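Side-chain contacts in metallopeptidase family protein (Thermus thermophilus, PDB 2EJQ), which probably acts as a zincin-like metallopeptidase, although its substrate and biological role remain unknown: residues K35-P38 with G42-R45; Y49-P54 with L101-G106; R66-Y71 with L94-H99. The protein carries 1 engineered substitution. One frame throughout, in Å; residues are numbered along the deposited sequence.

Contact 1. Residues K35-P38 with G42-R45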
loop_
_atom_site.group_PDB
_atom_site.type_symbol
_atom_site.label_atom_id
_atom_site.label_comp_id
_atom_site.label_asym_id
_atom_site.label_seq_id
_atom_site.Cartn_x
_atom_site.Cartn_y
_atom_site.Cartn_z
ATOM N N LYS A 35 4.767 3.086 -10.699
ATOM C CA LYS A 35 3.720 2.316 -11.330
ATOM C C LYS A 35 2.674 3.232 -11.922
ATOM O O LYS A 35 1.885 3.852 -11.201
ATOM C CB LYS A 35 3.063 1.349 -10.342
ATOM C CG LYS A 35 1.969 0.494 -10.973
ATOM C CD LYS A 35 1.565 -0.678 -10.085
ATOM C CE LYS A 35 0.507 -1.549 -10.776
ATOM N NZ LYS A 35 0.130 -2.761 -9.983
ATOM N N PRO A 36 2.669 3.352 -13.257
ATOM C CA PRO A 36 1.675 4.219 -13.906
ATOM C C PRO A 36 0.290 3.622 -13.704
ATOM O O PRO A 36 0.168 2.427 -13.449
ATOM C CB PRO A 36 2.054 4.212 -15.391
ATOM C CG PRO A 36 3.239 3.314 -15.520
ATOM C CD PRO A 36 3.602 2.716 -14.203
ATOM N N GLU A 37 -0.753 4.439 -13.777
ATOM C CA GLU A 37 -2.103 3.893 -13.657
ATOM C C GLU A 37 -2.369 3.479 -15.098
ATOM O O GLU A 37 -2.411 4.333 -15.980
ATOM C CB GLU A 37 -3.105 4.969 -13.269
ATOM C CG GLU A 37 -4.420 4.426 -12.730
ATOM C CD GLU A 37 -4.389 4.248 -11.226
ATOM O OE1 GLU A 37 -4.052 5.227 -10.527
ATOM O OE2 GLU A 37 -4.703 3.143 -10.739
ATOM N N PRO A 38 -2.530 2.163 -15.368
ATOM C CA PRO A 38 -2.776 1.699 -16.743
ATOM C C PRO A 38 -3.817 2.422 -17.615
ATOM O O PRO A 38 -4.902 2.768 -17.149
ATOM C CB PRO A 38 -3.098 0.225 -16.536
ATOM C CG PRO A 38 -2.055 -0.115 -15.499
ATOM C CD PRO A 38 -2.398 0.984 -14.493
ATOM N N GLY A 42 -0.239 10.031 -17.097
ATOM C CA GLY A 42 0.089 11.294 -16.461
ATOM C C GLY A 42 -0.214 11.098 -14.984
ATOM O O GLY A 42 0.075 11.950 -14.136
ATOM N N VAL A 43 -0.811 9.946 -14.688
ATOM C CA VAL A 43 -1.206 9.584 -13.330
ATOM C C VAL A 43 -0.430 8.378 -12.823
ATOM O O VAL A 43 -0.316 7.358 -13.505
ATOM C CB VAL A 43 -2.728 9.277 -13.261
ATOM C CG1 VAL A 43 -3.105 8.758 -11.880
ATOM C CG2 VAL A 43 -3.524 10.532 -13.581
ATOM N N TRP A 44 0.103 8.506 -11.616
ATOM C CA TRP A 44 0.877 7.436 -11.014
ATOM C C TRP A 44 0.193 6.875 -9.786
ATOM O O TRP A 44 -0.420 7.612 -9.019
ATOM C CB TRP A 44 2.259 7.945 -10.620
ATOM C CG TRP A 44 3.007 8.495 -11.772
ATOM C CD1 TRP A 44 2.983 9.778 -12.234
ATOM C CD2 TRP A 44 3.865 7.764 -12.651
ATOM N NE1 TRP A 44 3.777 9.891 -13.350
ATOM C CE2 TRP A 44 4.331 8.670 -13.627
ATOM C CE3 TRP A 44 4.285 6.429 -12.707
ATOM C CZ2 TRP A 44 5.196 8.285 -14.650
ATOM C CZ3 TRP A 44 5.147 6.046 -13.725
ATOM C CH2 TRP A 44 5.594 6.974 -14.684
ATOM N N ARG A 45 0.300 5.563 -9.612
ATOM C CA ARG A 45 -0.278 4.895 -8.458
ATOM C C ARG A 45 0.756 4.915 -7.328
ATOM O O ARG A 45 1.813 4.303 -7.453
ATOM C CB ARG A 45 -0.621 3.447 -8.813
ATOM C CG ARG A 45 -1.305 2.696 -7.685
ATOM C CD ARG A 45 -1.756 1.309 -8.123
ATOM N NE ARG A 45 -2.910 1.345 -9.018
ATOM C CZ ARG A 45 -3.436 0.266 -9.588
ATOM N NH1 ARG A 45 -2.906 -0.930 -9.356
ATOM N NH2 ARG A 45 -4.489 0.377 -10.383
#

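Contact 2. Residues Y49-P54 with L101-G106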
loop_
_atom_site.group_PDB
_atom_site.type_symbol
_atom_site.label_atom_id
_atom_site.label_comp_id
_atom_site.label_asym_id
_atom_site.label_seq_id
_atom_site.Cartn_x
_atom_site.Cartn_y
_atom_site.Cartn_z
ATOM N N TYR A 49 -3.570 -2.153 -2.517
ATOM C CA TYR A 49 -3.816 -3.266 -1.627
ATOM C C TYR A 49 -3.674 -4.540 -2.442
ATOM O O TYR A 49 -4.244 -4.662 -3.526
ATOM C CB TYR A 49 -5.223 -3.167 -1.056
ATOM C CG TYR A 49 -5.574 -4.284 -0.096
ATOM C CD1 TYR A 49 -4.882 -4.438 1.107
ATOM C CD2 TYR A 49 -6.611 -5.172 -0.379
ATOM C CE1 TYR A 49 -5.214 -5.443 2.004
ATOM C CE2 TYR A 49 -6.953 -6.182 0.517
ATOM C CZ TYR A 49 -6.250 -6.309 1.706
ATOM O OH TYR A 49 -6.601 -7.291 2.599
ATOM N N LEU A 50 -2.895 -5.486 -1.932
ATOM C CA LEU A 50 -2.697 -6.752 -2.628
ATOM C C LEU A 50 -3.670 -7.777 -2.018
ATOM O O LEU A 50 -3.475 -8.276 -0.905
ATOM C CB LEU A 50 -1.237 -7.184 -2.475
ATOM C CG LEU A 50 -0.189 -6.115 -2.831
ATOM C CD1 LEU A 50 1.192 -6.720 -2.648
ATOM C CD2 LEU A 50 -0.361 -5.613 -4.279
ATOM N N ASP A 51 -4.734 -8.067 -2.756
ATOM C CA ASP A 51 -5.774 -8.973 -2.281
ATOM C C ASP A 51 -5.684 -10.383 -2.871
ATOM O O ASP A 51 -5.765 -10.561 -4.091
ATOM C CB ASP A 51 -7.144 -8.370 -2.607
ATOM C CG ASP A 51 -8.286 -9.074 -1.894
ATOM O OD1 ASP A 51 -8.165 -10.282 -1.596
ATOM O OD2 ASP A 51 -9.317 -8.411 -1.646
ATOM N N PRO A 52 -5.524 -11.404 -2.006
ATOM C CA PRO A 52 -5.431 -12.799 -2.449
ATOM C C PRO A 52 -6.579 -13.119 -3.414
ATOM O O PRO A 52 -6.392 -13.796 -4.424
ATOM C CB PRO A 52 -5.537 -13.585 -1.142
ATOM C CG PRO A 52 -4.890 -12.676 -0.152
ATOM C CD PRO A 52 -5.439 -11.313 -0.536
ATOM N N GLY A 53 -7.768 -12.622 -3.096
ATOM C CA GLY A 53 -8.909 -12.850 -3.957
ATOM C C GLY A 53 -9.654 -14.147 -3.708
ATOM O O GLY A 53 -9.383 -14.854 -2.734
ATOM N N PRO A 54 -10.608 -14.486 -4.585
ATOM C CA PRO A 54 -11.390 -15.716 -4.439
ATOM C C PRO A 54 -10.539 -16.972 -4.652
ATOM O O PRO A 54 -9.540 -16.946 -5.378
ATOM C CB PRO A 54 -12.514 -15.535 -5.466
ATOM C CG PRO A 54 -11.878 -14.684 -6.543
ATOM C CD PRO A 54 -11.040 -13.696 -5.754
ATOM N N LEU A 101 -9.677 -3.434 5.337
ATOM C CA LEU A 101 -10.808 -3.616 6.227
ATOM C C LEU A 101 -12.055 -3.966 5.429
ATOM O O LEU A 101 -12.818 -4.835 5.825
ATOM C CB LEU A 101 -11.050 -2.357 7.075
ATOM C CG LEU A 101 -9.947 -1.962 8.072
ATOM C CD1 LEU A 101 -10.311 -0.663 8.764
ATOM C CD2 LEU A 101 -9.777 -3.047 9.092
ATOM N N GLU A 102 -12.256 -3.301 4.297
ATOM C CA GLU A 102 -13.427 -3.570 3.474
ATOM C C GLU A 102 -13.358 -4.950 2.836
ATOM O O GLU A 102 -14.382 -5.584 2.621
ATOM C CB GLU A 102 -13.575 -2.500 2.398
ATOM C CG GLU A 102 -13.725 -1.107 2.960
ATOM C CD GLU A 102 -13.851 -0.052 1.879
ATOM O OE1 GLU A 102 -13.223 -0.215 0.812
ATOM O OE2 GLU A 102 -14.565 0.947 2.102
ATOM N N SER A 103 -12.148 -5.414 2.547
ATOM C CA SER A 103 -11.956 -6.732 1.953
ATOM C C SER A 103 -12.233 -7.843 2.976
ATOM O O SER A 103 -12.727 -8.909 2.621
ATOM C CB SER A 103 -10.529 -6.866 1.420
ATOM O OG SER A 103 -10.321 -8.140 0.830
ATOM N N LEU A 104 -11.907 -7.600 4.244
ATOM C CA LEU A 104 -12.145 -8.591 5.287
ATOM C C LEU A 104 -13.627 -8.693 5.597
ATOM O O LEU A 104 -14.167 -9.788 5.724
ATOM C CB LEU A 104 -11.399 -8.230 6.572
ATOM C CG LEU A 104 -9.899 -8.496 6.621
ATOM C CD1 LEU A 104 -9.401 -8.223 8.028
ATOM C CD2 LEU A 104 -9.613 -9.939 6.246
ATOM N N ALA A 105 -14.276 -7.542 5.733
ATOM C CA ALA A 105 -15.703 -7.497 6.023
ATOM C C ALA A 105 -16.477 -8.206 4.916
ATOM O O ALA A 105 -17.566 -8.735 5.147
ATOM C CB ALA A 105 -16.167 -6.056 6.141
ATOM N N GLY A 106 -15.899 -8.225 3.718
ATOM C CA GLY A 106 -16.545 -8.862 2.585
ATOM C C GLY A 106 -16.351 -10.366 2.428
ATOM O O GLY A 106 -16.736 -10.924 1.404
#

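Contact 3. Residues R66-Y71 with L94-H99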
loop_
_atom_site.group_PDB
_atom_site.type_symbol
_atom_site.label_atom_id
_atom_site.label_comp_id
_atom_site.label_asym_id
_atom_site.label_seq_id
_atom_site.Cartn_x
_atom_site.Cartn_y
_atom_site.Cartn_z
ATOM N N ARG A 66 -2.074 -10.778 2.943
ATOM C CA ARG A 66 -2.631 -9.526 2.463
ATOM C C ARG A 66 -1.595 -8.447 2.713
ATOM O O ARG A 66 -1.018 -8.355 3.803
ATOM C CB ARG A 66 -3.938 -9.233 3.190
ATOM C CG ARG A 66 -5.037 -10.184 2.759
ATOM C CD ARG A 66 -6.162 -10.236 3.762
ATOM N NE ARG A 66 -7.235 -11.108 3.309
ATOM C CZ ARG A 66 -8.166 -10.762 2.424
ATOM N NH1 ARG A 66 -8.172 -9.547 1.890
ATOM N NH2 ARG A 66 -9.097 -11.641 2.069
ATOM N N HIS A 67 -1.355 -7.634 1.692
ATOM C CA HIS A 67 -0.339 -6.597 1.775
ATOM C C HIS A 67 -0.750 -5.257 1.201
ATOM O O HIS A 67 -1.628 -5.164 0.343
ATOM C CB HIS A 67 0.916 -7.047 1.007
ATOM C CG HIS A 67 1.314 -8.464 1.278
ATOM N ND1 HIS A 67 2.060 -8.821 2.383
ATOM C CD2 HIS A 67 1.018 -9.610 0.631
ATOM C CE1 HIS A 67 2.202 -10.133 2.401
ATOM N NE2 HIS A 67 1.579 -10.641 1.354
ATOM N N ILE A 68 -0.074 -4.222 1.686
ATOM C CA ILE A 68 -0.238 -2.877 1.169
ATOM C C ILE A 68 1.112 -2.658 0.455
ATOM O O ILE A 68 2.171 -2.921 1.029
ATOM C CB ILE A 68 -0.383 -1.831 2.292
ATOM C CG1 ILE A 68 -1.712 -2.056 3.025
ATOM C CG2 ILE A 68 -0.285 -0.414 1.691
ATOM C CD1 ILE A 68 -1.943 -1.123 4.211
ATOM N N ALA A 69 1.086 -2.229 -0.797
ATOM C CA ALA A 69 2.330 -1.971 -1.510
ATOM C C ALA A 69 2.465 -0.473 -1.746
ATOM O O ALA A 69 1.476 0.201 -2.032
ATOM C CB ALA A 69 2.330 -2.705 -2.839
ATOM N N LEU A 70 3.685 0.040 -1.601
ATOM C CA LEU A 70 3.965 1.448 -1.845
ATOM C C LEU A 70 5.007 1.502 -2.967
ATOM O O LEU A 70 5.937 0.693 -3.000
ATOM C CB LEU A 70 4.496 2.136 -0.581
ATOM C CG LEU A 70 3.489 2.456 0.540
ATOM C CD1 LEU A 70 4.187 3.198 1.669
ATOM C CD2 LEU A 70 2.366 3.305 -0.001
ATOM N N TYR A 71 4.840 2.440 -3.896
ATOM C CA TYR A 71 5.762 2.569 -5.014
ATOM C C TYR A 71 6.547 3.872 -4.881
ATOM O O TYR A 71 6.036 4.947 -5.187
ATOM C CB TYR A 71 4.971 2.543 -6.319
ATOM C CG TYR A 71 4.162 1.274 -6.467
ATOM C CD1 TYR A 71 4.795 0.048 -6.662
ATOM C CD2 TYR A 71 2.768 1.287 -6.353
ATOM C CE1 TYR A 71 4.072 -1.127 -6.736
ATOM C CE2 TYR A 71 2.038 0.113 -6.425
ATOM C CZ TYR A 71 2.697 -1.093 -6.614
ATOM O OH TYR A 71 1.988 -2.268 -6.662
ATOM N N LEU A 94 -3.006 4.629 4.852
ATOM C CA LEU A 94 -4.297 4.529 5.501
ATOM C C LEU A 94 -5.430 4.303 4.517
ATOM O O LEU A 94 -6.440 3.705 4.864
ATOM C CB LEU A 94 -4.564 5.778 6.339
ATOM C CG LEU A 94 -3.553 5.941 7.466
ATOM C CD1 LEU A 94 -3.941 7.157 8.295
ATOM C CD2 LEU A 94 -3.520 4.698 8.333
ATOM N N HIS A 95 -5.264 4.776 3.286
ATOM C CA HIS A 95 -6.285 4.575 2.271
ATOM C C HIS A 95 -6.303 3.092 1.885
ATOM O O HIS A 95 -7.371 2.495 1.735
ATOM C CB HIS A 95 -6.003 5.436 1.035
ATOM C CG HIS A 95 -7.074 5.352 -0.007
ATOM N ND1 HIS A 95 -8.393 5.661 0.256
ATOM C CD2 HIS A 95 -7.030 4.965 -1.305
ATOM C CE1 HIS A 95 -9.114 5.466 -0.836
ATOM N NE2 HIS A 95 -8.310 5.043 -1.796
ATOM N N GLU A 96 -5.125 2.491 1.730
ATOM C CA GLU A 96 -5.077 1.072 1.388
ATOM C C GLU A 96 -5.494 0.235 2.592
ATOM O O GLU A 96 -6.070 -0.835 2.439
ATOM C CB GLU A 96 -3.680 0.657 0.920
ATOM C CG GLU A 96 -3.194 1.355 -0.342
ATOM C CD GLU A 96 -4.235 1.390 -1.444
ATOM O OE1 GLU A 96 -5.004 0.424 -1.577
ATOM O OE2 GLU A 96 -4.276 2.387 -2.192
ATOM N N LEU A 97 -5.210 0.721 3.795
ATOM C CA LEU A 97 -5.607 -0.013 4.984
ATOM C C LEU A 97 -7.139 -0.055 4.996
ATOM O O LEU A 97 -7.748 -1.017 5.458
ATOM C CB LEU A 97 -5.044 0.666 6.243
ATOM C CG LEU A 97 -5.442 0.050 7.590
ATOM C CD1 LEU A 97 -5.158 -1.437 7.555
ATOM C CD2 LEU A 97 -4.684 0.721 8.743
ATOM N N ARG A 98 -7.764 0.993 4.465
ATOM C CA ARG A 98 -9.221 1.037 4.399
ATOM C C ARG A 98 -9.709 -0.080 3.477
ATOM O O ARG A 98 -10.709 -0.725 3.759
ATOM C CB ARG A 98 -9.713 2.386 3.877
ATOM C CG ARG A 98 -11.224 2.462 3.807
ATOM C CD ARG A 98 -11.718 3.754 3.200
ATOM N NE ARG A 98 -12.543 3.488 2.030
ATOM C CZ ARG A 98 -13.109 4.430 1.286
ATOM N NH1 ARG A 98 -12.942 5.711 1.593
ATOM N NH2 ARG A 98 -13.841 4.093 0.232
ATOM N N HIS A 99 -8.996 -0.305 2.375
ATOM C CA HIS A 99 -9.366 -1.371 1.453
ATOM C C HIS A 99 -9.236 -2.743 2.102
ATOM O O HIS A 99 -9.991 -3.655 1.787
ATOM C CB HIS A 99 -8.486 -1.306 0.209
ATOM C CG HIS A 99 -8.741 -0.097 -0.635
ATOM N ND1 HIS A 99 -7.816 0.410 -1.520
ATOM C CD2 HIS A 99 -9.833 0.700 -0.735
ATOM C CE1 HIS A 99 -8.324 1.467 -2.130
ATOM N NE2 HIS A 99 -9.547 1.663 -1.669
#

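Contact 1. Residues K35-P38 with G42-R45
Pro-36 and Trp-44 face each other across a single antiparallel beta bridge, their CA atoms 4.4 Å apart, and make up its non-hydrogen-bonded pair. The bridge draws together the irregular connection between strands 27-31 and 47-50 of the zincin-like fold. Two backbone bonds frame it: Arg-45 N gives to Lys-35 O at 2.8 Å, and Glu-37 N gives to Val-43 O at 3.0 Å. A proline fits the middle of such a frame, where no N-H is asked of it.

The two faces of the bridge show how differently one pairing can be finished. On the face of Pro-36 and Trp-44 the contact is apolar. The six-membered part of the indole crosses the proline obliquely, with Trp-44 CZ3 3.7 Å from Pro-36 CD. Trp-44 CG lies anti to the carbonyl carbon (chi1 -58°), which brings the end of the indole back to the proline although the CB bond sets out away from it. The same ring packs on Ser-74, Glu-77 and Val-78, thereby joining the loop to helix 72-78.

The other face is ionic. Glu-37 and Arg-45 both leave the backbone toward the opposite segment, and their side chains cross at about a right angle. A bend at chi3 (-73°) turns the guanidinium side-on to the acid, with carboxylate and guanidinium planes 54° apart. Lys-35 runs extended alongside Arg-45, and its NZ forms a salt bridge with Glu-48, whose carboxylate also has a long, weak ion pair with Arg-45 NH1. Acidic groups thus accompany both basic ends. Within the Glu-37 to Arg-45 salt bridge a single carboxylate oxygen takes both bonds: Glu-37 OE2 accepts from Arg-45 NH2 at 2.8 Å and from Arg-45 NE at 3.1 Å, both donors reaching it from the same face of the carboxylate.

Contact 2. Residues Y49-P54 with L101-G106
An Asx turn just beyond strand 47-50 meets the last turns of helix 85-105 here, where Asp-51 and Tyr-49 close on Ser-103 at the surface of the zincin-like fold. The main bond is short: Ser-103 OG donates to Asp-51 OD2 at 2.7 Å, approaching from above the carboxylate plane, 45° out of it. With chi1 at -180°, the serine OG stands opposite the backbone N and is sent across from the helix to the acid. The second carboxylate oxygen serves its own chain, for Gly-53 N gives to Asp-51 OD1 at 2.8 Å; this is the bond that defines the turn.

Tyr-49 adds a carbon contact beside the polar one. Its CE2 lies 3.8 Å from Ser-103 CB, an oblique approach, while its hydroxyl is hydrogen-bonded to His-100 ND1 and to Arg-66 NH1. Arg-66 NH1 is also hydrogen-bonded to Ser-103 OG and thus ties the tyrosine and serine hydroxyls together. With an alanine here in place of Ser-103, Asp-51 OD2 would probably lose its helix partner and Arg-66 one of its acceptors, leaving carbon contacts, such as that with Tyr-49, in place of the polar link.

The serine hydroxyl is thus held between two charged groups: the positive charge of Arg-66 may polarise its O-H and so strengthen the hydrogen bond it gives to Asp-51.

Contact 3. Residues R66-Y71 with L94-H99
Strand 67-71 packs against helix 85-105 with Ile-68 directed at the helix, and the backbones come nearest at Ile-68 and Glu-96, whose CA atoms are 6.2 Å apart. Packing of this kind, a sheet strand against the helix bearing an HExxH pattern, belongs to the zincin fold. One isoleucine makes the contact with two branches. CG2, anti to the backbone N, sits 3.6 Å from Glu-96 CB, while CD1 at the end of the other branch reaches the helix backbone, 3.8 Å from Leu-97 N, and lies 4.1 Å from Leu-97 CB. Trp-14 of helix 3-16 touches both Ile-68 and Leu-97, and the three residues of the contact are buried.

Glu-96 has an apolar and a polar end. Its CB points at the strand, but a bend at chi2 (-46°) leads the carboxylate away from it. There His-99 ND1 donates to Glu-96 OE1 at 2.8 Å, with the oxygen 21° out of the imidazole plane. His-95, Glu-96 and His-99 match the HExxH pattern, consistent with a metallopeptidase site, although no metal is bound to them here. Chemically, the glutamate is divided: its methylene root is buried in apolar packing, while its carboxylate probably helps fix the rotation of the His-99 ring in the presumed site.

Overall arrangement
Read from the N terminus, helix 3-16 and strand 27-31 lead into contact 1, which closes a short loop before strand 47-50 begins. Contact 2 then opens at the end of that strand and is completed only near the end of helix 85-105, making the long closure of the set. Contact 3 is nested within it, joining strand 67-71 to an earlier part of the same helix. Strands 47-50 and 67-71 are neighbours in one sheet, with Leu-50 probably hydrogen-bonded to His-67, so contacts 2 and 3 fix one helix to adjoining strands. Contact 1 meets contact 3 through Tyr-71, which packs against Lys-35 and Arg-45.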